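Putative uncharacterized protein (Wolbachia pipientis, PDB 3F4S) probably acts as a DsbA-type thiol-disulfide oxidoreductase, using a thioredoxin fold to introduce disulfide bonds into substrate proteins. Local coordinates at residues 80-85 and 161-166; 87-92 and 154-159; 175-180 and 207-212. The protein carries 1 engineered substitution. All coordinates share one frame; numbering follows the deposited sequence.

Interaction 1: 80-85 and 161-166; sequences RHFPLD and SLAINK
F82 lays the outer end of its ring against I164, just where the chain has left strand 75-81 and before it enters helix 86-94. The closest pair is F82 CZ with I164 CG1 at 3.6 Å; F82 CE1 lies 3.9 Å from that same I164 CG1, and I164 CD1 reaches F82 CZ at 4.0 Å. The isoleucine therefore offers its longer branch, and the two side chains cross at about a right angle, the aliphatic arm approaching the ring on a slant. A163 comes from another quarter: its CB sits near the plane of the ring, at the edge, 4.4 Å from F82 CE1. What carries the ring across to helix 150-167 is its first torsion, with CG anti to the backbone N (chi1 -159°), while I164 reaches the ring with CG1 held anti to its carbonyl carbon.

The rest of the setting is largely apolar. Y46 of strand 41-47 touches both F82 and A163, and I169 and the engineered V172 also pack on the phenyl ring. P83 O accepts a hydrogen bond from K160 NZ, a polar tie between this loop and the same helix.

The contact thus illustrates how a DsbA-like protein seats its long helix beside the C-terminal end of strand 75-81, next to the middle strand 41-47 of the thioredoxin sheet. F82 lies near the C51-C54 pair, seen here as a disulfide, without touching it. With only carbon atoms meeting between the segments, the interface rests on dispersion and burial of apolar surface, and any selectivity would have to come from shape.

Interaction 2: 87-92 and 154-159; sequences RGLKAA and DKIVND
Helices 86-94 and 150-167 meet here with the axes of their short segments 10.5 Å apart at closest approach and an angle of 118° between their N-to-C directions, and the touching residues span about one turn of each segment. L89 and I156 cross obliquely, L89 CD1 lying 3.8 Å from I156 CG2. The other methyl of the leucine, CD2, rests 4.1 Å from V157 CG1, and these two side chains cross at roughly a right angle; L89 thus spreads its fork over two consecutive residues.

I156 divides its work as well. While CG2 faces L89, the longer branch, anti to the carbonyl carbon (chi1 -69°), carries I156 CD1 up to A92, 3.8 Å from A92 CB and 3.6 Å from the carbonyl carbon A92 C. Beside the alanine the methyl thus also meets the backbone. P83, from the loop before helix 86-94, also touches I156.

The example is of helix-on-helix packing within the helical part of a DsbA-like fold. Its chemistry is apolar, methyl against methyl and methyl against peptide; with I156 and A92 buried but L89 and V157 partly exposed, it probably rests on dispersion and partial burial.

Interaction 3: 175-180 and 207-212; sequences FFIKLN and DKLYGK
L209 points from helix 199-216 down onto strand 174-179 and is met by I177 and L179, each lying aslant to it. One branch of the leucine does most of the touching. L209 CD2 lies 3.8 Å from I177 CG2, and it also settles on the strand backbone itself, 3.6 Å from I177 O and equally 3.6 Å from K178 CA. The first torsion of L209, -144°, is turned well off a staggered value, and it is with this turn that CD2 lies on the strand backbone. I177 has CG2 anti to its backbone N, and that branch is the one that meets the leucine.

L179 approaches from farther along the strand. Its CD2 reaches 4.2 Å from L209 CG and 3.8 Å from L209 O, so this methyl bears on the helix backbone as well as on the side chain. K178, between these two residues, points away from the helix. Its amine folds over to the following residue, where K178 NZ gives a 3.1 Å hydrogen bond to L179 O, nearly in line with that C=O bond (161°).

The strand runs almost parallel to the helix segment, at 19° between their directions and with axes 8.7 Å apart. This is the usual layering of a helix on a sheet, here the C-terminal helix over the thioredoxin sheet. I177 also touches F202 and V205 of that helix, and L179 touches A213, so the same face is followed over several turns. Backbone hydrogen bonds tie I177 to V191 and K178 to L42, on the two flanking sides of the strand.

Aliphatic carbon resting on aliphatic carbon and on peptide groups implies a joint resting on van der Waals packing and partial burial, with the polar group of K178 directed elsewhere.

Followed from the N terminus, the chain passes 80-85 and 87-92 in quick succession, runs through a long, mainly helical excursion, and returns along helix 150-167, where 154-159 and then 161-166 meet their partners. Interaction 2 therefore closes the inner loop and interaction 1 the outer one around it. The two touch through P83 and H81, with centres 9 Å apart; interaction 1 joins helix 150-167 to the end of strand 75-81, and interaction 2 joins it to helix 86-94. Interaction 3 follows in series, closing a shorter loop that includes strand 192-194. It reaches the same sheet as interaction 1 and lies opposite interaction 2 across the chain's centre.

Interaction 1: 80-85 and 161-166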
ATOM      1  N   ARG A  80      -0.579  -1.001  -2.801  1.00 20.23           N
ATOM      2  CA  ARG A  80      -0.206  -2.074  -3.719  1.00 19.64           C
ATOM      3  C   ARG A  80       1.195  -2.567  -3.390  1.00 17.72           C
ATOM      4  O   ARG A  80       2.107  -1.770  -3.140  1.00 20.21           O
ATOM      5  CB  ARG A  80      -0.300  -1.611  -5.176  1.00 19.97           C
ATOM      6  CG  ARG A  80      -1.740  -1.371  -5.635  1.00 20.96           C
ATOM      7  CD  ARG A  80      -1.826  -0.831  -7.056  1.00 21.97           C
ATOM      8  NE  ARG A  80      -3.206  -0.498  -7.403  1.00 23.41           N
ATOM      9  CZ  ARG A  80      -3.550   0.275  -8.427  1.00 24.96           C
ATOM     10  NH1 ARG A  80      -2.609   0.793  -9.209  1.00 26.40           N
ATOM     11  NH2 ARG A  80      -4.831   0.525  -8.674  1.00 26.22           N
ATOM     12  N   HIS A  81       1.360  -3.885  -3.363  1.00 17.50           N
ATOM     13  CA  HIS A  81       2.633  -4.485  -2.976  1.00 16.92           C
ATOM     14  C   HIS A  81       3.703  -4.270  -4.048  1.00 17.05           C
ATOM     15  O   HIS A  81       3.414  -4.244  -5.254  1.00 20.81           O
ATOM     16  CB  HIS A  81       2.461  -5.985  -2.717  1.00 17.67           C
ATOM     17  CG  HIS A  81       1.698  -6.301  -1.465  1.00 18.25           C
ATOM     18  ND1 HIS A  81       2.155  -5.956  -0.211  1.00 20.13           N
ATOM     19  CD2 HIS A  81       0.517  -6.936  -1.274  1.00 18.02           C
ATOM     20  CE1 HIS A  81       1.288  -6.363   0.700  1.00 18.67           C
ATOM     21  NE2 HIS A  81       0.285  -6.962   0.082  1.00 19.11           N
ATOM     22  N   PHE A  82       4.942  -4.109  -3.599  1.00 16.98           N
ATOM     23  CA  PHE A  82       6.081  -4.025  -4.499  1.00 16.20           C
ATOM     24  C   PHE A  82       7.243  -4.730  -3.819  1.00 16.79           C
ATOM     25  O   PHE A  82       8.183  -4.082  -3.352  1.00 16.10           O
ATOM     26  CB  PHE A  82       6.438  -2.561  -4.764  1.00 17.20           C
ATOM     27  CG  PHE A  82       7.237  -2.346  -6.020  1.00 17.93           C
ATOM     28  CD1 PHE A  82       6.601  -2.054  -7.217  1.00 20.45           C
ATOM     29  CD2 PHE A  82       8.621  -2.436  -6.006  1.00 18.95           C
ATOM     30  CE1 PHE A  82       7.329  -1.846  -8.382  1.00 22.22           C
ATOM     31  CE2 PHE A  82       9.360  -2.230  -7.168  1.00 20.66           C
ATOM     32  CZ  PHE A  82       8.711  -1.935  -8.359  1.00 22.26           C
ATOM     33  N   PRO A  83       7.186  -6.070  -3.738  1.00 16.63           N
ATOM     34  CA  PRO A  83       8.227  -6.739  -2.951  0.50 15.98           C
ATOM     35  C   PRO A  83       9.547  -6.829  -3.696  1.00 18.16           C
ATOM     36  O   PRO A  83       9.571  -6.881  -4.929  1.00 18.48           O
ATOM     37  CB  PRO A  83       7.634  -8.127  -2.687  0.50 14.44           C
ATOM     38  CG  PRO A  83       6.151  -7.946  -2.889  0.50 14.63           C
ATOM     39  CD  PRO A  83       6.050  -6.965  -4.011  0.50 14.08           C
ATOM     40  N   LEU A  84      10.632  -6.813  -2.927  1.00 17.03           N
ATOM     41  CA  LEU A  84      11.977  -6.759  -3.492  1.00 16.76           C
ATOM     42  C   LEU A  84      12.872  -7.889  -3.006  1.00 18.69           C
ATOM     43  O   LEU A  84      14.036  -7.986  -3.411  1.00 22.59           O
ATOM     44  CB  LEU A  84      12.630  -5.414  -3.165  1.00 17.69           C
ATOM     45  CG  LEU A  84      11.942  -4.212  -3.809  1.00 19.86           C
ATOM     46  CD1 LEU A  84      12.562  -2.934  -3.300  1.00 23.40           C
ATOM     47  CD2 LEU A  84      12.030  -4.286  -5.332  1.00 22.69           C
ATOM     48  N   ASP A  85      12.336  -8.738  -2.137  1.00 15.05           N
ATOM     49  CA  ASP A  85      13.137  -9.810  -1.561  1.00 17.11           C
ATOM     50  C   ASP A  85      12.238 -10.940  -1.076  1.00 15.49           C
ATOM     51  O   ASP A  85      11.001 -10.855  -1.169  1.00 15.02           O
ATOM     52  CB  ASP A  85      13.990  -9.263  -0.416  1.00 16.90           C
ATOM     53  CG  ASP A  85      13.163  -8.497   0.591  1.00 19.97           C
ATOM     54  OD1 ASP A  85      12.126  -9.014   1.002  1.00 22.56           O
ATOM     55  OD2 ASP A  85      13.534  -7.377   0.971  1.00 24.48           O
ATOM     56  N   SER A 161       5.350  -6.159 -11.901  1.00 19.55           N
ATOM     57  CA  SER A 161       5.993  -5.951 -13.200  1.00 22.66           C
ATOM     58  C   SER A 161       5.175  -4.990 -14.073  1.00 22.88           C
ATOM     59  O   SER A 161       5.728  -4.201 -14.839  1.00 25.12           O
ATOM     60  CB  SER A 161       6.282  -7.281 -13.916  1.00 24.30           C
ATOM     61  OG  SER A 161       5.091  -7.979 -14.226  1.00 26.97           O
ATOM     62  N   LEU A 162       3.855  -5.037 -13.921  1.00 21.88           N
ATOM     63  CA  LEU A 162       2.958  -4.119 -14.619  1.00 27.14           C
ATOM     64  C   LEU A 162       3.241  -2.665 -14.216  1.00 26.72           C
ATOM     65  O   LEU A 162       3.290  -1.765 -15.061  1.00 28.09           O
ATOM     66  CB  LEU A 162       1.506  -4.495 -14.314  1.00 28.13           C
ATOM     67  CG  LEU A 162       0.359  -3.781 -15.024  1.00 32.27           C
ATOM     68  CD1 LEU A 162       0.486  -3.890 -16.540  1.00 30.91           C
ATOM     69  CD2 LEU A 162      -0.965  -4.356 -14.549  1.00 32.41           C
ATOM     70  N   ALA A 163       3.439  -2.443 -12.921  1.00 25.04           N
ATOM     71  CA  ALA A 163       3.767  -1.115 -12.408  1.00 25.06           C
ATOM     72  C   ALA A 163       5.129  -0.640 -12.919  1.00 26.95           C
ATOM     73  O   ALA A 163       5.301   0.532 -13.259  1.00 29.47           O
ATOM     74  CB  ALA A 163       3.731  -1.109 -10.877  1.00 25.35           C
ATOM     75  N   ILE A 164       6.093  -1.552 -12.974  1.00 24.83           N
ATOM     76  CA  ILE A 164       7.423  -1.225 -13.483  1.00 26.65           C
ATOM     77  C   ILE A 164       7.341  -0.796 -14.940  1.00 29.21           C
ATOM     78  O   ILE A 164       7.959   0.191 -15.352  1.00 30.48           O
ATOM     79  CB  ILE A 164       8.379  -2.425 -13.371  1.00 26.67           C
ATOM     80  CG1 ILE A 164       8.762  -2.668 -11.907  1.00 25.21           C
ATOM     81  CG2 ILE A 164       9.626  -2.202 -14.226  1.00 29.13           C
ATOM     82  CD1 ILE A 164       9.454  -4.005 -11.657  1.00 27.94           C
ATOM     83  N   ASN A 165       6.580  -1.552 -15.722  0.50 29.63           N
ATOM     84  CA  ASN A 165       6.436  -1.278 -17.144  0.50 31.03           C
ATOM     85  C   ASN A 165       5.676   0.023 -17.392  0.50 32.42           C
ATOM     86  O   ASN A 165       6.178   0.933 -18.056  0.50 33.55           O
ATOM     87  CB  ASN A 165       5.725  -2.448 -17.831  0.50 32.39           C
ATOM     88  CG  ASN A 165       5.738  -2.336 -19.346  0.50 34.48           C
ATOM     89  OD1 ASN A 165       6.219  -1.353 -19.905  0.50 36.01           O
ATOM     90  ND2 ASN A 165       5.206  -3.349 -20.016  0.50 36.65           N
ATOM     91  N   LYS A 166       4.474   0.108 -16.831  1.00 32.63           N
ATOM     92  CA  LYS A 166       3.533   1.180 -17.153  1.00 33.86           C
ATOM     93  C   LYS A 166       3.706   2.470 -16.345  1.00 34.81           C
ATOM     94  O   LYS A 166       3.315   3.547 -16.797  1.00 36.63           O
ATOM     95  CB  LYS A 166       2.096   0.672 -17.004  1.00 33.87           C
ATOM     96  CG  LYS A 166       1.767  -0.532 -17.873  1.00 34.90           C
ATOM     97  CD  LYS A 166       1.956  -0.212 -19.349  0.50 33.87           C
TER

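Interaction 2: 87-92 and 154-159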
ATOM      1  N   ARG A  87      11.603 -12.248   2.043  0.50 15.81           N
ATOM      2  CA  ARG A  87      10.776 -11.896   3.201  0.50 17.97           C
ATOM      3  C   ARG A  87       9.580 -11.064   2.783  0.50 16.62           C
ATOM      4  O   ARG A  87       8.444 -11.313   3.214  0.50 17.31           O
ATOM      5  CB  ARG A  87      11.579 -11.071   4.217  0.50 21.67           C
ATOM      6  CG  ARG A  87      12.982 -11.547   4.454  0.50 24.11           C
ATOM      7  CD  ARG A  87      13.705 -10.725   5.513  0.50 22.30           C
ATOM      8  NE  ARG A  87      13.841  -9.301   5.204  0.50 21.04           N
ATOM      9  CZ  ARG A  87      14.586  -8.803   4.222  0.50 20.68           C
ATOM     10  NH1 ARG A  87      15.245  -9.609   3.400  0.50 18.34           N
ATOM     11  NH2 ARG A  87      14.655  -7.491   4.045  0.50 22.28           N
ATOM     12  N   GLY A  88       9.851 -10.056   1.959  1.00 17.06           N
ATOM     13  CA  GLY A  88       8.837  -9.104   1.552  1.00 17.88           C
ATOM     14  C   GLY A  88       7.787  -9.728   0.666  1.00 15.99           C
ATOM     15  O   GLY A  88       6.604  -9.396   0.759  1.00 15.90           O
ATOM     16  N   LEU A  89       8.218 -10.626  -0.212  1.00 15.05           N
ATOM     17  CA  LEU A  89       7.279 -11.296  -1.091  1.00 15.74           C
ATOM     18  C   LEU A  89       6.410 -12.263  -0.284  1.00 16.42           C
ATOM     19  O   LEU A  89       5.194 -12.325  -0.474  1.00 18.33           O
ATOM     20  CB  LEU A  89       8.013 -12.011  -2.228  1.00 17.14           C
ATOM     21  CG  LEU A  89       7.147 -12.796  -3.213  1.00 17.56           C
ATOM     22  CD1 LEU A  89       5.972 -11.973  -3.721  1.00 17.87           C
ATOM     23  CD2 LEU A  89       8.011 -13.269  -4.361  1.00 18.46           C
ATOM     24  N   LYS A  90       7.030 -13.006   0.627  1.00 14.52           N
ATOM     25  CA  LYS A  90       6.269 -13.903   1.500  1.00 14.58           C
ATOM     26  C   LYS A  90       5.299 -13.111   2.386  1.00 15.98           C
ATOM     27  O   LYS A  90       4.163 -13.542   2.615  1.00 16.84           O
ATOM     28  CB  LYS A  90       7.210 -14.768   2.349  1.00 16.87           C
ATOM     29  CG  LYS A  90       7.932 -15.852   1.555  1.00 17.20           C
ATOM     30  CD  LYS A  90       6.999 -17.003   1.227  1.00 18.97           C
ATOM     31  CE  LYS A  90       7.609 -17.927   0.186  1.00 23.06           C
ATOM     32  NZ  LYS A  90       6.855 -19.213   0.037  1.00 25.99           N
ATOM     33  N   ALA A  91       5.744 -11.955   2.876  1.00 15.00           N
ATOM     34  CA  ALA A  91       4.877 -11.101   3.690  1.00 16.31           C
ATOM     35  C   ALA A  91       3.683 -10.628   2.850  1.00 15.62           C
ATOM     36  O   ALA A  91       2.533 -10.659   3.314  1.00 16.37           O
ATOM     37  CB  ALA A  91       5.652  -9.909   4.240  1.00 16.14           C
ATOM     38  N   ALA A  92       3.952 -10.205   1.616  1.00 15.11           N
ATOM     39  CA  ALA A  92       2.882  -9.759   0.729  1.00 16.47           C
ATOM     40  C   ALA A  92       1.879 -10.887   0.475  1.00 18.63           C
ATOM     41  O   ALA A  92       0.669 -10.662   0.450  1.00 18.49           O
ATOM     42  CB  ALA A  92       3.458  -9.241  -0.591  1.00 15.40           C
ATOM     43  N   ASP A 154       1.969 -15.232  -7.940  1.00 19.16           N
ATOM     44  CA  ASP A 154       1.915 -14.838  -9.345  1.00 20.76           C
ATOM     45  C   ASP A 154       1.234 -13.486  -9.509  1.00 19.89           C
ATOM     46  O   ASP A 154       1.703 -12.631 -10.257  1.00 21.36           O
ATOM     47  CB  ASP A 154       1.137 -15.871 -10.163  1.00 22.09           C
ATOM     48  CG  ASP A 154       1.909 -17.156 -10.386  1.00 24.11           C
ATOM     49  OD1 ASP A 154       3.129 -17.194 -10.111  1.00 24.88           O
ATOM     50  OD2 ASP A 154       1.282 -18.138 -10.836  1.00 27.15           O
ATOM     51  N   LYS A 155       0.117 -13.297  -8.818  1.00 21.21           N
ATOM     52  CA  LYS A 155      -0.619 -12.046  -8.917  1.00 21.11           C
ATOM     53  C   LYS A 155       0.242 -10.893  -8.408  1.00 21.54           C
ATOM     54  O   LYS A 155       0.318  -9.839  -9.037  1.00 21.18           O
ATOM     55  CB  LYS A 155      -1.936 -12.127  -8.136  1.00 24.77           C
ATOM     56  CG  LYS A 155      -2.688 -10.814  -8.035  1.00 29.48           C
ATOM     57  N   ILE A 156       0.908 -11.101  -7.277  1.00 19.98           N
ATOM     58  CA  ILE A 156       1.752 -10.055  -6.710  1.00 18.00           C
ATOM     59  C   ILE A 156       2.893  -9.665  -7.649  1.00 18.05           C
ATOM     60  O   ILE A 156       3.118  -8.477  -7.906  1.00 19.20           O
ATOM     61  CB  ILE A 156       2.319 -10.465  -5.342  1.00 17.66           C
ATOM     62  CG1 ILE A 156       1.187 -10.508  -4.306  1.00 18.58           C
ATOM     63  CG2 ILE A 156       3.394  -9.479  -4.898  1.00 18.53           C
ATOM     64  CD1 ILE A 156       1.486 -11.343  -3.074  1.00 18.72           C
ATOM     65  N   VAL A 157       3.622 -10.653  -8.161  1.00 18.37           N
ATOM     66  CA  VAL A 157       4.761 -10.332  -9.026  1.00 19.18           C
ATOM     67  C   VAL A 157       4.326  -9.757 -10.374  1.00 18.67           C
ATOM     68  O   VAL A 157       5.036  -8.948 -10.962  1.00 19.50           O
ATOM     69  CB  VAL A 157       5.759 -11.511  -9.219  1.00 19.37           C
ATOM     70  CG1 VAL A 157       6.355 -11.927  -7.873  1.00 20.52           C
ATOM     71  CG2 VAL A 157       5.100 -12.690  -9.930  1.00 21.48           C
ATOM     72  N   ASN A 158       3.156 -10.154 -10.859  1.00 19.24           N
ATOM     73  CA  ASN A 158       2.666  -9.588 -12.104  1.00 20.66           C
ATOM     74  C   ASN A 158       2.153  -8.158 -11.915  1.00 20.52           C
ATOM     75  O   ASN A 158       2.394  -7.301 -12.755  1.00 21.63           O
ATOM     76  CB  ASN A 158       1.645 -10.510 -12.762  1.00 20.98           C
ATOM     77  CG  ASN A 158       2.318 -11.662 -13.501  1.00 24.50           C
ATOM     78  OD1 ASN A 158       2.457 -12.767 -12.971  1.00 29.40           O
ATOM     79  ND2 ASN A 158       2.788 -11.389 -14.705  1.00 25.37           N
ATOM     80  N   ASP A 159       1.480  -7.895 -10.801  1.00 20.67           N
ATOM     81  CA  ASP A 159       1.078  -6.521 -10.496  1.00 20.30           C
ATOM     82  C   ASP A 159       2.313  -5.625 -10.387  1.00 19.72           C
ATOM     83  O   ASP A 159       2.304  -4.486 -10.843  1.00 21.52           O
ATOM     84  CB  ASP A 159       0.261  -6.446  -9.203  1.00 20.78           C
ATOM     85  CG  ASP A 159      -1.138  -7.012  -9.357  1.00 24.67           C
ATOM     86  OD1 ASP A 159      -1.570  -7.264 -10.506  1.00 25.84           O
ATOM     87  OD2 ASP A 159      -1.803  -7.212  -8.312  1.00 27.68           O
TER

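Interaction 3: 175-180 and 207-212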
ATOM      1  N   PHE A 175       4.009   7.262  -4.478  1.00 19.39           N
ATOM      2  CA  PHE A 175       2.617   7.617  -4.223  1.00 19.00           C
ATOM      3  C   PHE A 175       2.023   8.323  -5.420  1.00 21.43           C
ATOM      4  O   PHE A 175       2.651   9.198  -6.015  1.00 23.75           O
ATOM      5  CB  PHE A 175       2.516   8.563  -3.021  1.00 19.53           C
ATOM      6  CG  PHE A 175       3.157   8.033  -1.777  1.00 21.13           C
ATOM      7  CD1 PHE A 175       2.408   7.342  -0.836  1.00 22.71           C
ATOM      8  CD2 PHE A 175       4.509   8.228  -1.542  1.00 22.50           C
ATOM      9  CE1 PHE A 175       2.999   6.848   0.312  1.00 23.86           C
ATOM     10  CE2 PHE A 175       5.105   7.735  -0.392  1.00 23.55           C
ATOM     11  CZ  PHE A 175       4.346   7.044   0.534  1.00 23.73           C
ATOM     12  N   PHE A 176       0.802   7.949  -5.768  1.00 21.15           N
ATOM     13  CA  PHE A 176       0.051   8.680  -6.771  1.00 22.15           C
ATOM     14  C   PHE A 176      -1.157   9.269  -6.073  1.00 22.05           C
ATOM     15  O   PHE A 176      -1.944   8.543  -5.463  1.00 23.84           O
ATOM     16  CB  PHE A 176      -0.363   7.764  -7.922  1.00 22.72           C
ATOM     17  CG  PHE A 176       0.799   7.175  -8.670  1.00 24.77           C
ATOM     18  CD1 PHE A 176       1.403   7.874  -9.706  1.00 26.46           C
ATOM     19  CD2 PHE A 176       1.298   5.928  -8.329  1.00 26.24           C
ATOM     20  CE1 PHE A 176       2.475   7.337 -10.391  1.00 26.34           C
ATOM     21  CE2 PHE A 176       2.371   5.383  -9.009  1.00 26.32           C
ATOM     22  CZ  PHE A 176       2.963   6.091 -10.040  1.00 27.36           C
ATOM     23  N   ILE A 177      -1.284  10.589  -6.144  1.00 22.57           N
ATOM     24  CA  ILE A 177      -2.374  11.296  -5.486  1.00 23.53           C
ATOM     25  C   ILE A 177      -3.133  12.136  -6.510  1.00 25.41           C
ATOM     26  O   ILE A 177      -2.561  13.011  -7.159  1.00 26.96           O
ATOM     27  CB  ILE A 177      -1.860  12.192  -4.345  1.00 25.63           C
ATOM     28  CG1 ILE A 177      -0.953  11.393  -3.403  1.00 23.33           C
ATOM     29  CG2 ILE A 177      -3.038  12.812  -3.586  1.00 26.26           C
ATOM     30  CD1 ILE A 177      -0.212  12.248  -2.396  1.00 23.12           C
ATOM     31  N   LYS A 178      -4.424  11.859  -6.653  1.00 25.10           N
ATOM     32  CA  LYS A 178      -5.207  12.454  -7.722  1.00 27.59           C
ATOM     33  C   LYS A 178      -6.679  12.487  -7.340  1.00 29.37           C
ATOM     34  O   LYS A 178      -7.085  11.903  -6.332  1.00 28.94           O
ATOM     35  CB  LYS A 178      -5.023  11.654  -9.019  1.00 28.46           C
ATOM     36  CG  LYS A 178      -5.537  10.223  -8.930  1.00 31.84           C
ATOM     37  CD  LYS A 178      -5.150   9.385 -10.147  1.00 35.87           C
ATOM     38  CE  LYS A 178      -5.708   9.973 -11.435  1.00 39.40           C
ATOM     39  NZ  LYS A 178      -7.193  10.113 -11.415  1.00 42.08           N
ATOM     40  N   LEU A 179      -7.475  13.177  -8.145  1.00 31.25           N
ATOM     41  CA  LEU A 179      -8.915  13.169  -7.961  1.00 32.62           C
ATOM     42  C   LEU A 179      -9.414  11.754  -8.181  1.00 34.60           C
ATOM     43  O   LEU A 179      -8.976  11.063  -9.101  1.00 35.87           O
ATOM     44  CB  LEU A 179      -9.585  14.121  -8.947  1.00 35.17           C
ATOM     45  CG  LEU A 179      -9.169  15.581  -8.791  1.00 38.74           C
ATOM     46  CD1 LEU A 179      -9.824  16.439  -9.865  1.00 41.32           C
ATOM     47  CD2 LEU A 179      -9.518  16.081  -7.400  1.00 40.04           C
ATOM     48  N   ASN A 180     -10.315  11.310  -7.317  1.00 34.62           N
ATOM     49  CA  ASN A 180     -10.887   9.986  -7.454  1.00 36.49           C
ATOM     50  C   ASN A 180     -12.006  10.015  -8.494  1.00 38.52           C
ATOM     51  O   ASN A 180     -13.168   9.808  -8.164  1.00 37.74           O
ATOM     52  CB  ASN A 180     -11.401   9.495  -6.098  1.00 34.89           C
ATOM     53  CG  ASN A 180     -11.836   8.042  -6.120  1.00 34.99           C
ATOM     54  OD1 ASN A 180     -11.440   7.269  -6.996  1.00 35.66           O
ATOM     55  ND2 ASN A 180     -12.652   7.661  -5.146  1.00 33.94           N
ATOM     56  N   ASP A 207      -4.599  18.799   0.693  1.00 30.47           N
ATOM     57  CA  ASP A 207      -5.497  19.933   0.916  1.00 32.06           C
ATOM     58  C   ASP A 207      -5.807  20.676  -0.379  1.00 33.45           C
ATOM     59  O   ASP A 207      -6.962  21.001  -0.654  1.00 34.54           O
ATOM     60  CB  ASP A 207      -4.908  20.905   1.937  1.00 32.61           C
ATOM     61  CG  ASP A 207      -5.049  20.411   3.358  1.00 34.48           C
ATOM     62  OD1 ASP A 207      -5.695  19.361   3.567  1.00 35.05           O
ATOM     63  OD2 ASP A 207      -4.516  21.082   4.267  1.00 35.90           O
ATOM     64  N   LYS A 208      -4.769  20.952  -1.164  1.00 33.22           N
ATOM     65  CA  LYS A 208      -4.924  21.684  -2.420  1.00 34.02           C
ATOM     66  C   LYS A 208      -5.808  20.916  -3.401  1.00 34.81           C
ATOM     67  O   LYS A 208      -6.680  21.487  -4.058  1.00 36.44           O
ATOM     68  CB  LYS A 208      -3.554  21.948  -3.047  1.00 34.56           C
ATOM     69  N   LEU A 209      -5.582  19.611  -3.484  1.00 33.42           N
ATOM     70  CA  LEU A 209      -6.337  18.758  -4.389  1.00 34.35           C
ATOM     71  C   LEU A 209      -7.787  18.636  -3.917  1.00 34.27           C
ATOM     72  O   LEU A 209      -8.722  18.692  -4.719  1.00 33.30           O
ATOM     73  CB  LEU A 209      -5.684  17.379  -4.464  1.00 36.24           C
ATOM     74  CG  LEU A 209      -5.694  16.624  -5.793  1.00 40.71           C
ATOM     75  CD1 LEU A 209      -5.158  17.480  -6.929  1.00 40.19           C
ATOM     76  CD2 LEU A 209      -4.877  15.348  -5.656  1.00 41.64           C
ATOM     77  N   TYR A 210      -7.965  18.482  -2.607  1.00 33.42           N
ATOM     78  CA  TYR A 210      -9.295  18.365  -2.019  1.00 34.23           C
ATOM     79  C   TYR A 210     -10.136  19.609  -2.305  1.00 35.30           C
ATOM     80  O   TYR A 210     -11.320  19.510  -2.633  1.00 36.85           O
ATOM     81  CB  TYR A 210      -9.183  18.133  -0.512  1.00 34.58           C
ATOM     82  CG  TYR A 210     -10.505  18.132   0.216  1.00 36.41           C
ATOM     83  CD1 TYR A 210     -11.287  16.989   0.277  1.00 36.71           C
ATOM     84  CD2 TYR A 210     -10.966  19.276   0.852  1.00 38.92           C
ATOM     85  CE1 TYR A 210     -12.496  16.986   0.946  1.00 38.30           C
ATOM     86  CE2 TYR A 210     -12.171  19.284   1.524  1.00 40.32           C
ATOM     87  CZ  TYR A 210     -12.931  18.135   1.568  1.00 40.08           C
ATOM     88  OH  TYR A 210     -14.129  18.139   2.240  1.00 42.42           O
ATOM     89  N   GLY A 211      -9.520  20.781  -2.178  1.00 35.32           N
ATOM     90  CA  GLY A 211     -10.189  22.030  -2.485  1.00 37.84           C
ATOM     91  C   GLY A 211     -10.693  22.065  -3.913  1.00 39.88           C
ATOM     92  O   GLY A 211     -11.846  22.427  -4.169  1.00 40.57           O
ATOM     93  N   LYS A 212      -9.828  21.695  -4.851  1.00 38.60           N
ATOM     94  CA  LYS A 212     -10.209  21.630  -6.255  1.00 38.21           C
ATOM     95  C   LYS A 212     -11.303  20.591  -6.457  1.00 39.24           C
ATOM     96  O   LYS A 212     -12.218  20.793  -7.251  1.00 40.71           O
ATOM     97  CB  LYS A 212      -8.996  21.300  -7.130  1.00 37.58           C
ATOM     98  CG  LYS A 212      -7.922  22.377  -7.127  1.00 37.99           C
ATOM     99  CD  LYS A 212      -6.724  21.964  -7.962  0.50 36.61           C
ATOM    100  CE  LYS A 212      -5.585  22.964  -7.822  0.50 36.52           C
TER